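Local coordinates for protein diketoreductase (Acinetobacter baylyi, PDB 4E12) that reduces dicarbonyl compounds using NADH and probably acts as an NAD-dependent (3S)-3-hydroxyacyl-CoA dehydrogenase of fatty acid beta-oxidation, at residues A260-K263 with E264-D268; S122-L125 with P126-V130; A228-G231 with P232-F236; A42-K45 with R46-L50. All blocks are in the same frame, centred on the assembly; numbering follows the deposited sequence.

Contact 1: residues A260-K263 with E264-D268; sequences AYLK and ENYID
Leu262 meets Tyr266 and Ile267 on the close-packed side of this helical turn, where one carbonyl serves two amides. Leu262 O accepts from Tyr266 N at 2.7 Å and from Ile267 N at 2.9 Å, the two donors arriving from opposite faces of the carbonyl plane. Ile267 sets CG1 under the same turn, 3.6 Å from Leu262 O, while the Leu262 side chain and the Tyr266 ring pack on Phe280; Ala244 and Leu241 of helix 241-249 add to this layer. The doubled acceptance marks a pi-type widening in the last turn of helix 253-267 of the C-terminal domain, and it is carried on by Asp268 N, which bonds to Lys263 O, five residues back, at 2.8 Å. Away from this layer the contact is polar and looser. With CG anti to the backbone N (chi1 -179°), the Tyr261 ring stands out from the helix and leans toward the following turn, and ND2 of Asn265 sits above its centre, 3.2 Å from the plane, with the amide turned 57° from the ring. The same ND2 gives a weak bond to Tyr261 O, so it is held between ring and backbone. One water joins Tyr261 OH to Tyr266 OH, lying at the edge of both rings. On the exposed flank Lys263, its chain bent twice, brings NZ to the syn lone pair of Asp268 OD1 at 3.0 Å.

Contact 2: residues S122-L125 with P126-V130; sequences STLL and PSDLV
Leu124 and Leu125 run in extended conformation into Pro126, where the chain bends into the first, weakly bonded turn of helix 126-133. Asp128 N reaches back to Leu125 O at 2.7 Å, but the N-H points poorly and the bond is weak; Leu129 N and Val130 N both turn to Pro126 O, Val130 weakly. A much straighter bond comes from the Asp128 side chain. Its CG lies beside its own backbone N (chi1 -68°), which turns the carboxylate back over the turn, and OD2 takes the N-H of Leu125 at 3.1 Å, with an N-H...O angle of 159°. The donor comes from above the carboxylate plane, 53° out of it. The aspartate side chain thus bonds back to the amide three residues earlier, closing the turn at the start of the helix, and its negative charge probably interacts favourably with the helix start. The Leu124 side chain crosses that of Asp128 at about a right angle and brings CD2 to 3.3 Å from OD2, and Leu124 CB meets Leu129 CD1 at 4.2 Å. Ser127 OG instead bonds to Glu187. The segment follows strand 116-119 of the Rossmann-type domain and starts at Ser122, an NAD(+)-binding residue. Pro126 and Leu129 pack on strand 139-144, while Leu124 and Leu129 lean on helix 97-110 at Lys100, another NAD(+)-binding residue.

Contact 3: residues A228-G231 with P232-F236; sequences APKG and PFEIF
Gly231 and Glu234 hold each other at the start of helix 232-239, where Gly231 is the N-cap residue and Pro232 takes the first helical position. Gly231 N donates to Glu234 OE1 at 2.7 Å in a nearly straight bond (167°), the donor standing 41° out of the carboxylate plane. This is the reach of the third helical residue back to the N-cap amide, one half of a capping box; glycine cannot supply the other half, and Asp219 of helix 215-226 stands in, its carboxylate taking Phe233 N and, weakly, Glu234 N. Pro232 has no amide hydrogen to satisfy. Regular helical bonding starts with Ile235 N to Gly231 O at 3.0 Å, followed by Phe236 N to Pro232 O.

The glutamate is heavily used. OE1 has a second partner in Arg223, a salt bridge that fixes the carboxylate from the preceding helix. Glu234 OE2 accepts from two waters: one also donates to Pro229 O, the water oxygen 2.9 Å from Pro229 O, tying loop to helix; the other donates to OE2 and takes a weak bond from Lys230 NZ. A glycerol, probably from the crystallisation liquor, adds a weak bond to OE2. Lys230 NZ stays 4.6 Å from Glu234 OE2, beyond a salt bridge, so the lysine answers the carboxylate through water and its CB rests against Glu234 CB. Phe233 meets Phe280 edge-to-face; at the start of the loop Ala228 packs on Ala228 of the second subunit. With CG1 anti to its carbonyl carbon (chi1 -63°), Ile235 brings that methylene to 3.3 Å from Gly231 O.

Contact 4: residues A42-K45 with R46-L50; sequences AAKK and RFEGL
Ala43 O takes the N-H of Phe47 at 2.8 Å, with the donor close to the line of the carbonyl bond. It belongs to helix 37-57 of the Rossmann-type NAD-binding domain, the helix that follows strand 29-33, and the same four-residue step joins Arg46 to Ala42, Glu48 to Lys44 and Gly49 to Lys45. The Phe47 side chain lies close to its own acceptor: CD2 comes 3.2 Å from Ala43 O, and CE2 lies 4.3 Å from Ala43 CB. This is the inward face, where Ala43 touches Thr12, an NAD(+)-binding residue, while Phe47 fits against Ser17 and Ala20 of helix 14-25 and against Leu70 of helix 65-72. Arg46 leaves the helix as an extended chain; its CG lies 3.5 Å from Ala42 O and NH1 passes Ala42 CB at 4.0 Å, carrying the guanidinium toward the glycine-rich turn near Val14. On the solvent side Lys44 and Glu48 run one turn apart. The fully extended lysine, with CG anti to its N (chi1 -177°), leaves NZ 4.4 Å from Glu48 OE2, too far for a salt bridge; it is Lys44 CE that comes nearest that oxygen, at 3.4 Å.

Along the chain the order is contact 4, contact 2, contact 3, contact 1. The first two belong to the Rossmann-type NAD-binding domain: helix 37-57 and the start of helix 126-133 lie on opposite sides of the chain's centre, their centres about 28 Å apart; contact 2 includes an NAD(+)-binding residue and contact 4 lies beside others. Contacts 3 and 1 lie in the helical C-terminal domain, with centres about 19 Å apart and nearest atoms about 6 Å; Phe280 and helix 241-249 touch both. None of the four meets another directly. Contact 3 alone touches the second subunit, so among these four the contacts near the cofactor residues and the one at the subunit interface lie in different domains.

Contact 1: residues A260-K263 with E264-D268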
loop_
_atom_site.group_PDB
_atom_site.type_symbol
_atom_site.label_atom_id
_atom_site.label_comp_id
_atom_site.label_asym_id
_atom_site.label_seq_id
_atom_site.Cartn_x
_atom_site.Cartn_y
_atom_site.Cartn_z
ATOM N N ALA A 260 -14.269 -15.631 6.816
ATOM C CA ALA A 260 -14.835 -16.944 6.494
ATOM C C ALA A 260 -14.034 -17.653 5.400
ATOM O O ALA A 260 -13.914 -18.879 5.422
ATOM C CB ALA A 260 -16.295 -16.818 6.086
ATOM N N TYR A 261 -13.494 -16.885 4.450
ATOM C CA TYR A 261 -12.728 -17.421 3.327
ATOM C C TYR A 261 -11.406 -17.993 3.820
ATOM O O TYR A 261 -10.980 -19.083 3.421
ATOM C CB TYR A 261 -12.462 -16.319 2.286
ATOM C CG TYR A 261 -11.698 -16.776 1.070
ATOM C CD1 TYR A 261 -12.364 -17.202 -0.083
ATOM C CD2 TYR A 261 -10.305 -16.781 1.060
ATOM C CE1 TYR A 261 -11.654 -17.620 -1.206
ATOM C CE2 TYR A 261 -9.589 -17.194 -0.060
ATOM C CZ TYR A 261 -10.263 -17.613 -1.186
ATOM O OH TYR A 261 -9.548 -18.028 -2.290
ATOM N N LEU A 262 -10.770 -17.249 4.706
ATOM C CA LEU A 262 -9.526 -17.686 5.318
ATOM C C LEU A 262 -9.781 -18.920 6.153
ATOM O O LEU A 262 -9.021 -19.890 6.094
ATOM C CB LEU A 262 -8.971 -16.596 6.226
ATOM C CG LEU A 262 -8.384 -15.332 5.623
ATOM C CD1 LEU A 262 -7.951 -14.428 6.765
ATOM C CD2 LEU A 262 -7.187 -15.703 4.763
ATOM N N LYS A 263 -10.865 -18.879 6.918
ATOM C CA LYS A 263 -11.170 -19.962 7.844
ATOM C C LYS A 263 -11.329 -21.272 7.079
ATOM O O LYS A 263 -10.683 -22.271 7.404
ATOM C CB LYS A 263 -12.427 -19.626 8.648
ATOM C CG LYS A 263 -12.791 -20.584 9.792
ATOM C CD LYS A 263 -11.713 -20.625 10.854
ATOM C CE LYS A 263 -12.214 -21.225 12.155
ATOM N NZ LYS A 263 -12.734 -22.619 12.017
ATOM N N GLU A 264 -12.168 -21.251 6.047
ATOM C CA GLU A 264 -12.449 -22.428 5.240
ATOM C C GLU A 264 -11.246 -22.876 4.437
ATOM O O GLU A 264 -10.925 -24.066 4.414
ATOM C CB GLU A 264 -13.613 -22.163 4.281
ATOM C CG GLU A 264 -13.890 -23.334 3.335
ATOM C CD GLU A 264 -14.997 -23.038 2.337
ATOM O OE1 GLU A 264 -15.659 -21.988 2.477
ATOM O OE2 GLU A 264 -15.205 -23.854 1.414
ATOM N N ASN A 265 -10.574 -21.931 3.786
ATOM C CA ASN A 265 -9.530 -22.265 2.835
ATOM C C ASN A 265 -8.128 -22.348 3.406
ATOM O O ASN A 265 -7.258 -22.950 2.780
ATOM C CB ASN A 265 -9.554 -21.287 1.672
ATOM C CG ASN A 265 -10.833 -21.371 0.901
ATOM O OD1 ASN A 265 -11.170 -22.432 0.374
ATOM N ND2 ASN A 265 -11.580 -20.275 0.860
ATOM N N TYR A 266 -7.880 -21.763 4.572
ATOM C CA TYR A 266 -6.522 -21.754 5.094
ATOM C C TYR A 266 -6.433 -22.229 6.525
ATOM O O TYR A 266 -5.811 -23.258 6.798
ATOM C CB TYR A 266 -5.880 -20.370 4.918
ATOM C CG TYR A 266 -5.748 -20.024 3.458
ATOM C CD1 TYR A 266 -6.808 -19.444 2.762
ATOM C CD2 TYR A 266 -4.565 -20.281 2.767
ATOM C CE1 TYR A 266 -6.697 -19.131 1.413
ATOM C CE2 TYR A 266 -4.440 -19.972 1.421
ATOM C CZ TYR A 266 -5.509 -19.398 0.751
ATOM O OH TYR A 266 -5.382 -19.095 -0.574
ATOM N N ILE A 267 -7.067 -21.502 7.434
ATOM C CA ILE A 267 -7.026 -21.858 8.846
ATOM C C ILE A 267 -7.431 -23.330 9.054
ATOM O O ILE A 267 -6.794 -24.057 9.822
ATOM C CB ILE A 267 -7.982 -20.966 9.684
ATOM C CG1 ILE A 267 -7.718 -19.472 9.432
ATOM C CG2 ILE A 267 -7.833 -21.276 11.163
ATOM C CD1 ILE A 267 -6.287 -19.074 9.613
ATOM N N ASP A 268 -8.480 -23.779 8.369
ATOM C CA ASP A 268 -8.972 -25.141 8.574
ATOM C C ASP A 268 -8.045 -26.185 7.980
ATOM O O ASP A 268 -8.178 -27.377 8.266
ATOM C CB ASP A 268 -10.394 -25.344 8.029
ATOM C CG ASP A 268 -11.461 -24.712 8.911
ATOM O OD1 ASP A 268 -11.124 -24.150 9.966
ATOM O OD2 ASP A 268 -12.653 -24.792 8.563
HETATM O O HOH W 1 -6.902 -18.232 -2.525
#

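Contact 2: residues S122-L125 with P126-V130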
loop_
_atom_site.group_PDB
_atom_site.type_symbol
_atom_site.label_atom_id
_atom_site.label_comp_id
_atom_site.label_asym_id
_atom_site.label_seq_id
_atom_site.Cartn_x
_atom_site.Cartn_y
_atom_site.Cartn_z
ATOM N N SER A 122 -2.365 -1.862 21.055
ATOM C CA SER A 122 -2.807 -1.824 19.658
ATOM C C SER A 122 -4.330 -1.769 19.509
ATOM O O SER A 122 -4.828 -1.643 18.389
ATOM C CB SER A 122 -2.282 -3.033 18.859
ATOM O OG SER A 122 -0.870 -3.009 18.685
ATOM N N THR A 123 -5.078 -1.864 20.606
ATOM C CA THR A 123 -6.535 -1.880 20.503
ATOM C C THR A 123 -7.193 -0.785 21.337
ATOM O O THR A 123 -8.372 -0.479 21.150
ATOM C CB THR A 123 -7.113 -3.223 20.962
ATOM O OG1 THR A 123 -6.864 -3.390 22.361
ATOM C CG2 THR A 123 -6.464 -4.361 20.203
ATOM N N LEU A 124 -6.444 -0.203 22.264
ATOM C CA LEU A 124 -6.983 0.825 23.143
ATOM C C LEU A 124 -6.269 2.153 22.979
ATOM O O LEU A 124 -5.041 2.208 22.875
ATOM C CB LEU A 124 -6.910 0.362 24.594
ATOM C CG LEU A 124 -8.018 -0.607 24.998
ATOM C CD1 LEU A 124 -7.658 -1.438 26.222
ATOM C CD2 LEU A 124 -9.293 0.207 25.211
ATOM N N LEU A 125 -7.051 3.223 22.951
ATOM C CA LEU A 125 -6.511 4.570 22.845
ATOM C C LEU A 125 -6.038 5.098 24.195
ATOM O O LEU A 125 -6.602 4.760 25.238
ATOM C CB LEU A 125 -7.585 5.517 22.296
ATOM C CG LEU A 125 -8.103 5.257 20.884
ATOM C CD1 LEU A 125 -9.135 6.316 20.537
ATOM C CD2 LEU A 125 -6.931 5.354 19.914
ATOM N N PRO A 126 -4.981 5.923 24.198
ATOM C CA PRO A 126 -4.512 6.480 25.469
ATOM C C PRO A 126 -5.618 7.259 26.176
ATOM O O PRO A 126 -5.630 7.380 27.404
ATOM C CB PRO A 126 -3.345 7.374 25.055
ATOM C CG PRO A 126 -2.844 6.746 23.783
ATOM C CD PRO A 126 -4.074 6.261 23.079
ATOM N N SER A 127 -6.566 7.761 25.395
ATOM C CA SER A 127 -7.749 8.398 25.954
ATOM C C SER A 127 -8.649 7.412 26.673
ATOM O O SER A 127 -9.311 7.779 27.644
ATOM C CB SER A 127 -8.531 9.138 24.877
ATOM O OG SER A 127 -7.799 10.264 24.452
ATOM N N ASP A 128 -8.687 6.169 26.204
ATOM C CA ASP A 128 -9.467 5.127 26.869
ATOM C C ASP A 128 -8.924 4.834 28.265
ATOM O O ASP A 128 -9.647 4.328 29.127
ATOM C CB ASP A 128 -9.476 3.828 26.046
ATOM C CG ASP A 128 -10.254 3.956 24.749
ATOM O OD1 ASP A 128 -11.089 4.872 24.649
ATOM O OD2 ASP A 128 -10.033 3.140 23.824
ATOM N N LEU A 129 -7.656 5.164 28.487
ATOM C CA LEU A 129 -6.940 4.686 29.664
ATOM C C LEU A 129 -6.427 5.816 30.558
ATOM O O LEU A 129 -6.063 5.576 31.711
ATOM C CB LEU A 129 -5.755 3.825 29.211
ATOM C CG LEU A 129 -6.028 2.588 28.356
ATOM C CD1 LEU A 129 -4.735 2.012 27.799
ATOM C CD2 LEU A 129 -6.809 1.542 29.137
ATOM N N VAL A 130 -6.380 7.042 30.043
ATOM C CA VAL A 130 -5.699 8.128 30.746
ATOM C C VAL A 130 -6.248 8.389 32.150
ATOM O O VAL A 130 -5.485 8.670 33.081
ATOM C CB VAL A 130 -5.685 9.431 29.927
ATOM C CG1 VAL A 130 -7.098 9.840 29.549
ATOM C CG2 VAL A 130 -4.976 10.541 30.694
#

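Contact 3: residues A228-G231 with P232-F236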
loop_
_atom_site.group_PDB
_atom_site.type_symbol
_atom_site.label_atom_id
_atom_site.label_comp_id
_atom_site.label_asym_id
_atom_site.label_seq_id
_atom_site.Cartn_x
_atom_site.Cartn_y
_atom_site.Cartn_z
ATOM N N ALA A 228 6.675 -1.948 -4.721
ATOM C CA ALA A 228 6.752 -2.592 -3.410
ATOM C C ALA A 228 7.342 -3.993 -3.584
ATOM O O ALA A 228 7.109 -4.653 -4.599
ATOM C CB ALA A 228 5.378 -2.657 -2.751
ATOM N N PRO A 229 8.138 -4.457 -2.612
ATOM C CA PRO A 229 8.754 -5.787 -2.735
ATOM C C PRO A 229 7.837 -6.984 -2.484
ATOM O O PRO A 229 8.146 -8.102 -2.908
ATOM C CB PRO A 229 9.887 -5.750 -1.700
ATOM C CG PRO A 229 9.418 -4.776 -0.669
ATOM C CD PRO A 229 8.642 -3.717 -1.442
ATOM N N LYS A 230 6.730 -6.765 -1.779
ATOM C CA LYS A 230 5.774 -7.832 -1.479
ATOM C C LYS A 230 4.355 -7.292 -1.656
ATOM O O LYS A 230 4.066 -6.149 -1.288
ATOM C CB LYS A 230 5.950 -8.336 -0.048
ATOM C CG LYS A 230 7.336 -8.960 0.231
ATOM C CD LYS A 230 7.480 -9.348 1.673
ATOM C CE LYS A 230 8.882 -9.892 1.934
ATOM N NZ LYS A 230 9.172 -11.018 1.005
ATOM N N GLY A 231 3.479 -8.108 -2.226
ATOM C CA GLY A 231 2.091 -7.702 -2.363
ATOM C C GLY A 231 1.243 -8.039 -1.144
ATOM O O GLY A 231 1.707 -8.714 -0.219
ATOM N N PRO A 232 -0.022 -7.582 -1.111
ATOM C CA PRO A 232 -0.908 -7.849 0.023
ATOM C C PRO A 232 -0.932 -9.268 0.561
ATOM O O PRO A 232 -1.005 -9.469 1.775
ATOM C CB PRO A 232 -2.281 -7.386 -0.480
ATOM C CG PRO A 232 -1.944 -6.330 -1.497
ATOM C CD PRO A 232 -0.703 -6.835 -2.180
ATOM N N PHE A 233 -0.901 -10.261 -0.313
ATOM C CA PHE A 233 -1.071 -11.620 0.197
ATOM C C PHE A 233 0.224 -12.170 0.778
ATOM O O PHE A 233 0.210 -12.924 1.755
ATOM C CB PHE A 233 -1.776 -12.513 -0.832
ATOM C CG PHE A 233 -3.197 -12.077 -1.086
ATOM C CD1 PHE A 233 -4.220 -12.508 -0.243
ATOM C CD2 PHE A 233 -3.513 -11.232 -2.147
ATOM C CE1 PHE A 233 -5.539 -12.103 -0.457
ATOM C CE2 PHE A 233 -4.833 -10.820 -2.359
ATOM C CZ PHE A 233 -5.838 -11.256 -1.522
ATOM N N GLU A 234 1.342 -11.740 0.212
ATOM C CA GLU A 234 2.632 -12.050 0.807
ATOM C C GLU A 234 2.669 -11.421 2.194
ATOM O O GLU A 234 3.148 -12.036 3.147
ATOM C CB GLU A 234 3.743 -11.474 -0.054
ATOM C CG GLU A 234 3.746 -12.006 -1.450
ATOM C CD GLU A 234 4.865 -11.418 -2.250
ATOM O OE1 GLU A 234 4.617 -10.434 -2.970
ATOM O OE2 GLU A 234 5.997 -11.928 -2.139
ATOM N N ILE A 235 2.157 -10.195 2.296
ATOM C CA ILE A 235 2.044 -9.492 3.578
ATOM C C ILE A 235 1.113 -10.227 4.539
ATOM O O ILE A 235 1.462 -10.375 5.710
ATOM C CB ILE A 235 1.590 -8.016 3.401
ATOM C CG1 ILE A 235 2.642 -7.242 2.601
ATOM C CG2 ILE A 235 1.292 -7.371 4.755
ATOM C CD1 ILE A 235 2.295 -5.780 2.327
ATOM N N PHE A 236 -0.056 -10.692 4.081
ATOM C CA PHE A 236 -0.933 -11.519 4.942
ATOM C C PHE A 236 -0.220 -12.730 5.540
ATOM O O PHE A 236 -0.444 -13.088 6.705
ATOM C CB PHE A 236 -2.167 -12.055 4.187
ATOM C CG PHE A 236 -3.318 -11.088 4.115
ATOM C CD1 PHE A 236 -3.853 -10.705 2.883
ATOM C CD2 PHE A 236 -3.872 -10.565 5.281
ATOM C CE1 PHE A 236 -4.938 -9.805 2.814
ATOM C CE2 PHE A 236 -4.956 -9.666 5.230
ATOM C CZ PHE A 236 -5.488 -9.286 3.988
HETATM O O HOH W 2 7.984 -10.930 -3.433
HETATM O O HOH W 3 7.085 -13.342 0.127
#

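Contact 4: residues A42-K45 with R46-L50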
loop_
_atom_site.group_PDB
_atom_site.type_symbol
_atom_site.label_atom_id
_atom_site.label_comp_id
_atom_site.label_asym_id
_atom_site.label_seq_id
_atom_site.Cartn_x
_atom_site.Cartn_y
_atom_site.Cartn_z
ATOM N N ALA A 42 9.348 -17.857 32.272
ATOM C CA ALA A 42 9.110 -17.874 30.833
ATOM C C ALA A 42 9.735 -16.659 30.167
ATOM O O ALA A 42 10.198 -16.733 29.027
ATOM C CB ALA A 42 7.628 -17.923 30.545
ATOM N N ALA A 43 9.756 -15.545 30.884
ATOM C CA ALA A 43 10.347 -14.307 30.380
ATOM C C ALA A 43 11.845 -14.479 30.199
ATOM O O ALA A 43 12.410 -14.053 29.183
ATOM C CB ALA A 43 10.067 -13.154 31.338
ATOM N N LYS A 44 12.489 -15.094 31.189
ATOM C CA LYS A 44 13.915 -15.364 31.097
ATOM C C LYS A 44 14.177 -16.199 29.845
ATOM O O LYS A 44 15.101 -15.911 29.086
ATOM C CB LYS A 44 14.439 -16.069 32.354
ATOM C CG LYS A 44 15.943 -16.305 32.325
ATOM C CD LYS A 44 16.424 -16.957 33.601
ATOM C CE LYS A 44 17.899 -17.298 33.516
ATOM N NZ LYS A 44 18.378 -17.980 34.753
ATOM N N LYS A 45 13.343 -17.202 29.600
ATOM C CA LYS A 45 13.446 -17.974 28.367
ATOM C C LYS A 45 13.279 -17.095 27.123
ATOM O O LYS A 45 14.046 -17.232 26.166
ATOM C CB LYS A 45 12.466 -19.156 28.355
ATOM C CG LYS A 45 12.748 -20.178 29.455
ATOM C CD LYS A 45 11.687 -21.272 29.500
ATOM C CE LYS A 45 11.928 -22.231 30.660
ATOM N NZ LYS A 45 10.889 -23.302 30.733
ATOM N N ARG A 46 12.306 -16.184 27.113
ATOM C CA ARG A 46 12.172 -15.336 25.929
ATOM C C ARG A 46 13.422 -14.488 25.769
ATOM O O ARG A 46 13.899 -14.283 24.652
ATOM C CB ARG A 46 10.940 -14.435 25.972
ATOM C CG ARG A 46 9.614 -15.179 25.918
ATOM C CD ARG A 46 8.443 -14.227 25.747
ATOM N NE ARG A 46 7.190 -14.955 25.587
ATOM C CZ ARG A 46 6.411 -15.339 26.594
ATOM N NH1 ARG A 46 6.751 -15.065 27.848
ATOM N NH2 ARG A 46 5.288 -16.001 26.353
ATOM N N PHE A 47 13.945 -13.990 26.884
ATOM C CA PHE A 47 15.139 -13.148 26.828
ATOM C C PHE A 47 16.349 -13.920 26.316
ATOM O O PHE A 47 17.154 -13.387 25.550
ATOM C CB PHE A 47 15.467 -12.531 28.186
ATOM C CG PHE A 47 14.496 -11.490 28.648
ATOM C CD1 PHE A 47 13.945 -10.569 27.759
ATOM C CD2 PHE A 47 14.133 -11.424 29.985
ATOM C CE1 PHE A 47 13.049 -9.604 28.200
ATOM C CE2 PHE A 47 13.243 -10.465 30.434
ATOM C CZ PHE A 47 12.696 -9.552 29.543
ATOM N N GLU A 48 16.493 -15.170 26.739
ATOM C CA GLU A 48 17.599 -15.981 26.253
ATOM C C GLU A 48 17.533 -16.153 24.735
ATOM O O GLU A 48 18.544 -15.981 24.045
ATOM C CB GLU A 48 17.636 -17.322 26.982
ATOM C CG GLU A 48 17.981 -17.132 28.440
ATOM C CD GLU A 48 17.795 -18.367 29.287
ATOM O OE1 GLU A 48 17.040 -19.278 28.887
ATOM O OE2 GLU A 48 18.403 -18.409 30.374
ATOM N N GLY A 49 16.349 -16.478 24.219
ATOM C CA GLY A 49 16.164 -16.548 22.775
ATOM C C GLY A 49 16.456 -15.242 22.045
ATOM O O GLY A 49 17.101 -15.231 20.990
ATOM N N LEU A 50 15.972 -14.129 22.599
ATOM C CA LEU A 50 16.245 -12.822 22.018
ATOM C C LEU A 50 17.741 -12.533 21.985
ATOM O O LEU A 50 18.237 -11.970 21.009
ATOM C CB LEU A 50 15.466 -11.707 22.744
ATOM C CG LEU A 50 13.934 -11.745 22.602
ATOM C CD1 LEU A 50 13.260 -10.765 23.552
ATOM C CD2 LEU A 50 13.536 -11.455 21.159
#